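Local atomic coordinates of transcriptional regulator (LacI family) (Clostridium acetobutylicum ATCC 824, PDB entry 3G85), a protein that probably binds DNA at regulatory sites and controls transcription, as members of the LacI family generally do. Residues I94-F97 against K103-S106; N226-T231 against V238-I243. One frame throughout, in Å; residues are numbered along the deposited sequence.

The two contacts fall in different subdomains, with centres about 26 Å apart on opposite sides of the chain's centre, and they illustrate two ways in which neighbouring pieces of a layered alpha/beta fold are joined. Contact 1 pairs two adjacent parallel strands of one sheet; every residue that touches is buried, and its chemistry is backbone bonding with apolar side chains closing over it. Contact 2 sets the start of helix 228-232 against strand 239-242 of the other sheet. It too has a buried apolar part, but one end carries a partly exposed arginine, an aspartate and a water. No secondary-structure element is common to both contacts.

Contact 1 of 2, residues I94-F97 against K103-S106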
loop_
_atom_site.group_PDB
_atom_site.type_symbol
_atom_site.label_atom_id
_atom_site.label_comp_id
_atom_site.label_asym_id
_atom_site.label_seq_id
_atom_site.Cartn_x
_atom_site.Cartn_y
_atom_site.Cartn_z
ATOM N N ILE A 94 2.098 13.577 -15.515
ATOM C CA ILE A 94 1.838 12.247 -14.959
ATOM C C ILE A 94 2.422 12.148 -13.560
ATOM O O ILE A 94 3.600 12.422 -13.349
ATOM C CB ILE A 94 2.455 11.107 -15.816
ATOM C CG1 ILE A 94 1.870 11.116 -17.249
ATOM C CG2 ILE A 94 2.271 9.745 -15.105
ATOM C CD1 ILE A 94 2.250 9.941 -18.135
ATOM N N ILE A 95 1.587 11.755 -12.608
ATOM C CA ILE A 95 2.032 11.518 -11.234
ATOM C C ILE A 95 2.107 10.003 -10.985
ATOM O O ILE A 95 1.125 9.288 -11.198
ATOM C CB ILE A 95 1.055 12.135 -10.253
ATOM C CG1 ILE A 95 0.840 13.602 -10.624
ATOM C CG2 ILE A 95 1.590 12.065 -8.812
ATOM C CD1 ILE A 95 -0.062 14.252 -9.732
ATOM N N LEU A 96 3.254 9.526 -10.533
ATOM C CA LEU A 96 3.390 8.143 -10.138
ATOM C C LEU A 96 3.030 8.025 -8.666
ATOM O O LEU A 96 3.485 8.821 -7.851
ATOM C CB LEU A 96 4.823 7.657 -10.349
ATOM C CG LEU A 96 5.314 7.797 -11.795
ATOM C CD1 LEU A 96 6.761 7.189 -11.894
ATOM C CD2 LEU A 96 4.346 7.096 -12.721
ATOM N N PHE A 97 2.235 7.019 -8.326
ATOM C CA PHE A 97 1.861 6.787 -6.949
ATOM C C PHE A 97 2.787 5.739 -6.344
ATOM O O PHE A 97 2.870 4.588 -6.843
ATOM C CB PHE A 97 0.391 6.339 -6.906
ATOM C CG PHE A 97 -0.233 6.426 -5.551
ATOM C CD1 PHE A 97 -0.984 7.534 -5.202
ATOM C CD2 PHE A 97 -0.110 5.374 -4.641
ATOM C CE1 PHE A 97 -1.600 7.622 -3.946
ATOM C CE2 PHE A 97 -0.718 5.458 -3.367
ATOM C CZ PHE A 97 -1.457 6.601 -3.036
ATOM N N LYS A 103 12.388 11.501 -13.046
ATOM C CA LYS A 103 11.801 12.119 -14.247
ATOM C C LYS A 103 10.375 12.657 -14.007
ATOM O O LYS A 103 10.018 13.765 -14.429
ATOM C CB LYS A 103 11.797 11.128 -15.421
ATOM C CG LYS A 103 11.162 11.691 -16.699
ATOM C CD LYS A 103 11.262 10.702 -17.839
ATOM C CE LYS A 103 10.677 11.312 -19.107
ATOM N NZ LYS A 103 10.752 10.365 -20.257
ATOM N N TYR A 104 9.549 11.813 -13.394
ATOM C CA TYR A 104 8.170 12.124 -13.105
ATOM C C TYR A 104 7.999 12.518 -11.652
ATOM O O TYR A 104 8.693 12.002 -10.772
ATOM C CB TYR A 104 7.284 10.887 -13.413
ATOM C CG TYR A 104 7.256 10.535 -14.883
ATOM C CD1 TYR A 104 6.431 11.225 -15.762
ATOM C CD2 TYR A 104 8.088 9.528 -15.399
ATOM C CE1 TYR A 104 6.406 10.904 -17.127
ATOM C CE2 TYR A 104 8.093 9.218 -16.759
ATOM C CZ TYR A 104 7.239 9.912 -17.609
ATOM O OH TYR A 104 7.197 9.644 -18.965
ATOM N N SER A 105 7.055 13.426 -11.406
ATOM C CA SER A 105 6.608 13.759 -10.051
ATOM C C SER A 105 5.874 12.552 -9.430
ATOM O O SER A 105 5.326 11.649 -10.142
ATOM C CB SER A 105 5.732 15.022 -10.071
ATOM O OG SER A 105 6.461 16.164 -10.589
ATOM N N SER A 106 5.882 12.499 -8.111
ATOM C CA SER A 106 5.363 11.337 -7.419
ATOM C C SER A 106 4.836 11.706 -6.046
ATOM O O SER A 106 5.269 12.702 -5.436
ATOM C CB SER A 106 6.433 10.229 -7.306
ATOM O OG SER A 106 7.561 10.666 -6.540
HETATM O O HOH W 1 5.403 14.113 -13.761
#
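Ser105 O receives Leu96 N at 3.0 Å along a nearly straight N-H path (167°), and Ile95 CA adds a CA-H...O approach to the same oxygen at 3.5 Å. One residue further on, Ser106 CA comes within 3.2 Å of Leu96 O, and the backbones draw together to 4.6 Å between the CA atoms of Leu96 and Ser106. At the other end, a water donating to Ile94 O and accepting from Ser105 N (3.0 Å) fills in for a direct bond. The case exemplifies parallel pairing in a Rossmann-like sheet: strands 94-97 and 105-109 are immediate neighbours of a six-stranded parallel sheet, yet the connection between them is a loop without a helix. Tyr104, just before the second strand, buries more surface here than any other residue, with Leu96 close behind. Its CG stands beside its own backbone N (chi1 -66°), which swings the ring back against the chain direction and alongside Ile94, where Tyr104 CD1 meets Ile94 CB at 4.0 Å. Tyr104 CB lies 4.0 Å from Leu96 CG. The phenol OH of Tyr104 is bonded to Leu85 O, fastening the ring to helix 79-87, which also covers Ile94 and Leu96. Ile95 points to the other face, onto Leu255 and Val256 of helix 245-260, while Ser105 OG bonds Asn266 and Thr268.

Contact 2 of 2, residues N226-T231 against V238-I243; sequences NDREYT and VTIVDI
Thr231 packs directly over Val238 and Ile240, and this is the tight end of the contact. Val238 N donates to Thr231 O at 3.0 Å with an angle of 161°, bringing the chain back against the helix it has just left. The two CB atoms of Thr231 and Val238 lie 4.0 Å apart, their side chains crossing obliquely. With the hydroxyl set between its backbone N and carbonyl carbon (chi1 50°), Thr231 turns CG2 to Val238 CB, while OG1 lies 3.7 Å from Ile240 CG2 in van der Waals contact; the hydroxyl is hydrogen-bonded to Arg279 NH1. Towards Asp242 apolar contact thins out and the join becomes polar, with Arg228 on the partly exposed side. Arg228 reaches out on an extended chain, passing Ile240 CD1 with its CG at 4.3 Å, and forms a salt bridge from NE, with a weak second bond from NH2, to the single oxygen Asp242 OD2; the modelled position of that oxygen is uncertain, and the fine geometry should not be relied on. A water ties the other oxygen, Asp242 OD1, to Asn226 O, at 2.7 Å from OD1. Asp227 serves as the N-cap, its OD1 accepting from Glu229 N. The contact closes a beta-alpha-beta crossover in which helix 228-232 links the adjacent parallel strands 219-224 and 239-242; strand 276-277 runs antiparallel beyond. Arg29 and Arg32 of helix 27-40, in the other subdomain, form salt bridges with Asp242 and Asp227 respectively, spanning the cleft where LacI-family proteins generally bind effectors.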
loop_
_atom_site.group_PDB
_atom_site.type_symbol
_atom_site.label_atom_id
_atom_site.label_comp_id
_atom_site.label_asym_id
_atom_site.label_seq_id
_atom_site.Cartn_x
_atom_site.Cartn_y
_atom_site.Cartn_z
ATOM N N ASN A 226 -6.546 -1.418 2.923
ATOM C CA ASN A 226 -7.975 -1.170 2.743
ATOM C C ASN A 226 -8.494 -0.211 3.813
ATOM O O ASN A 226 -7.757 0.217 4.711
ATOM C CB ASN A 226 -8.795 -2.482 2.742
ATOM C CG ASN A 226 -8.479 -3.377 1.529
ATOM O OD1 ASN A 226 -8.365 -2.913 0.408
ATOM N ND2 ASN A 226 -8.324 -4.665 1.774
ATOM N N ASP A 227 -9.764 0.138 3.704
ATOM C CA ASP A 227 -10.443 1.032 4.644
ATOM C C ASP A 227 -10.081 0.769 6.129
ATOM O O ASP A 227 -10.265 -0.326 6.628
ATOM C CB ASP A 227 -11.948 0.862 4.378
ATOM C CG ASP A 227 -12.797 1.933 5.001
ATOM O OD1 ASP A 227 -12.578 2.296 6.190
ATOM O OD2 ASP A 227 -13.758 2.357 4.294
ATOM N N ARG A 228 -9.534 1.781 6.807
ATOM C CA ARG A 228 -9.123 1.705 8.220
ATOM C C ARG A 228 -10.209 1.162 9.184
ATOM O O ARG A 228 -9.885 0.595 10.247
ATOM C CB ARG A 228 -8.724 3.101 8.716
ATOM C CG ARG A 228 -7.442 3.689 8.097
ATOM C CD ARG A 228 -7.149 5.056 8.790
ATOM N NE ARG A 228 -5.832 5.555 8.397
ATOM C CZ ARG A 228 -5.470 6.847 8.338
ATOM N NH1 ARG A 228 -6.350 7.803 8.652
ATOM N NH2 ARG A 228 -4.227 7.177 7.964
ATOM N N GLU A 229 -11.484 1.342 8.847
ATOM C CA GLU A 229 -12.525 0.913 9.775
ATOM C C GLU A 229 -12.615 -0.614 9.983
ATOM O O GLU A 229 -13.101 -1.075 11.032
ATOM C CB GLU A 229 -13.903 1.497 9.394
ATOM C CG GLU A 229 -14.027 2.946 9.863
ATOM C CD GLU A 229 -15.430 3.515 9.783
ATOM O OE1 GLU A 229 -16.421 2.752 9.702
ATOM O OE2 GLU A 229 -15.520 4.759 9.797
ATOM N N TYR A 230 -12.206 -1.395 8.982
ATOM C CA TYR A 230 -12.277 -2.854 9.126
ATOM C C TYR A 230 -11.373 -3.340 10.256
ATOM O O TYR A 230 -11.724 -4.242 11.016
ATOM C CB TYR A 230 -11.967 -3.576 7.816
ATOM C CG TYR A 230 -13.058 -3.457 6.787
ATOM C CD1 TYR A 230 -14.247 -4.189 6.906
ATOM C CD2 TYR A 230 -12.906 -2.625 5.685
ATOM C CE1 TYR A 230 -15.269 -4.077 5.953
ATOM C CE2 TYR A 230 -13.928 -2.506 4.713
ATOM C CZ TYR A 230 -15.090 -3.238 4.859
ATOM O OH TYR A 230 -16.088 -3.123 3.924
ATOM N N THR A 231 -10.200 -2.737 10.372
ATOM C CA THR A 231 -9.276 -3.127 11.438
ATOM C C THR A 231 -9.534 -2.330 12.735
ATOM O O THR A 231 -9.120 -2.763 13.816
ATOM C CB THR A 231 -7.811 -2.943 11.000
ATOM O OG1 THR A 231 -7.641 -1.624 10.452
ATOM C CG2 THR A 231 -7.429 -4.002 9.929
ATOM N N VAL A 238 -7.111 -4.527 15.209
ATOM C CA VAL A 238 -5.775 -4.845 14.734
ATOM C C VAL A 238 -4.969 -3.559 14.598
ATOM O O VAL A 238 -5.384 -2.590 13.920
ATOM C CB VAL A 238 -5.861 -5.508 13.340
ATOM C CG1 VAL A 238 -4.432 -5.836 12.745
ATOM C CG2 VAL A 238 -6.713 -6.736 13.409
ATOM N N THR A 239 -3.796 -3.564 15.230
ATOM C CA THR A 239 -2.849 -2.477 15.057
ATOM C C THR A 239 -2.296 -2.469 13.649
ATOM O O THR A 239 -1.920 -3.511 13.116
ATOM C CB THR A 239 -1.708 -2.579 16.072
ATOM O OG1 THR A 239 -2.245 -2.228 17.351
ATOM C CG2 THR A 239 -0.548 -1.623 15.696
ATOM N N ILE A 240 -2.276 -1.288 13.055
ATOM C CA ILE A 240 -1.769 -1.138 11.696
ATOM C C ILE A 240 -0.731 -0.036 11.500
ATOM O O ILE A 240 -0.655 0.942 12.256
ATOM C CB ILE A 240 -2.911 -0.858 10.682
ATOM C CG1 ILE A 240 -3.554 0.536 10.968
ATOM C CG2 ILE A 240 -3.949 -1.993 10.667
ATOM C CD1 ILE A 240 -4.635 0.945 9.911
ATOM N N VAL A 241 0.066 -0.206 10.456
ATOM C CA VAL A 241 0.880 0.870 9.933
ATOM C C VAL A 241 0.205 1.206 8.582
ATOM O O VAL A 241 0.144 0.370 7.670
ATOM C CB VAL A 241 2.373 0.505 9.774
ATOM C CG1 VAL A 241 3.138 1.816 9.499
ATOM C CG2 VAL A 241 2.898 -0.193 11.067
ATOM N N ASP A 242 -0.388 2.388 8.508
ATOM C CA ASP A 242 -1.350 2.667 7.444
ATOM C C ASP A 242 -0.692 3.350 6.282
ATOM O O ASP A 242 0.162 4.235 6.460
ATOM C CB ASP A 242 -2.503 3.544 7.973
ATOM C CG ASP A 242 -3.651 3.664 6.993
ATOM O OD1 ASP A 242 -4.086 2.630 6.433
ATOM O OD2 ASP A 242 -4.144 4.806 6.783
ATOM N N ILE A 243 -1.073 2.935 5.084
ATOM C CA ILE A 243 -0.720 3.703 3.894
ATOM C C ILE A 243 -1.840 4.759 3.775
ATOM O O ILE A 243 -2.954 4.392 3.528
ATOM C CB ILE A 243 -0.742 2.859 2.644
ATOM C CG1 ILE A 243 0.179 1.651 2.774
ATOM C CG2 ILE A 243 -0.262 3.696 1.446
ATOM C CD1 ILE A 243 0.208 0.779 1.499
HETATM O O HOH W 2 -5.966 0.705 6.691
#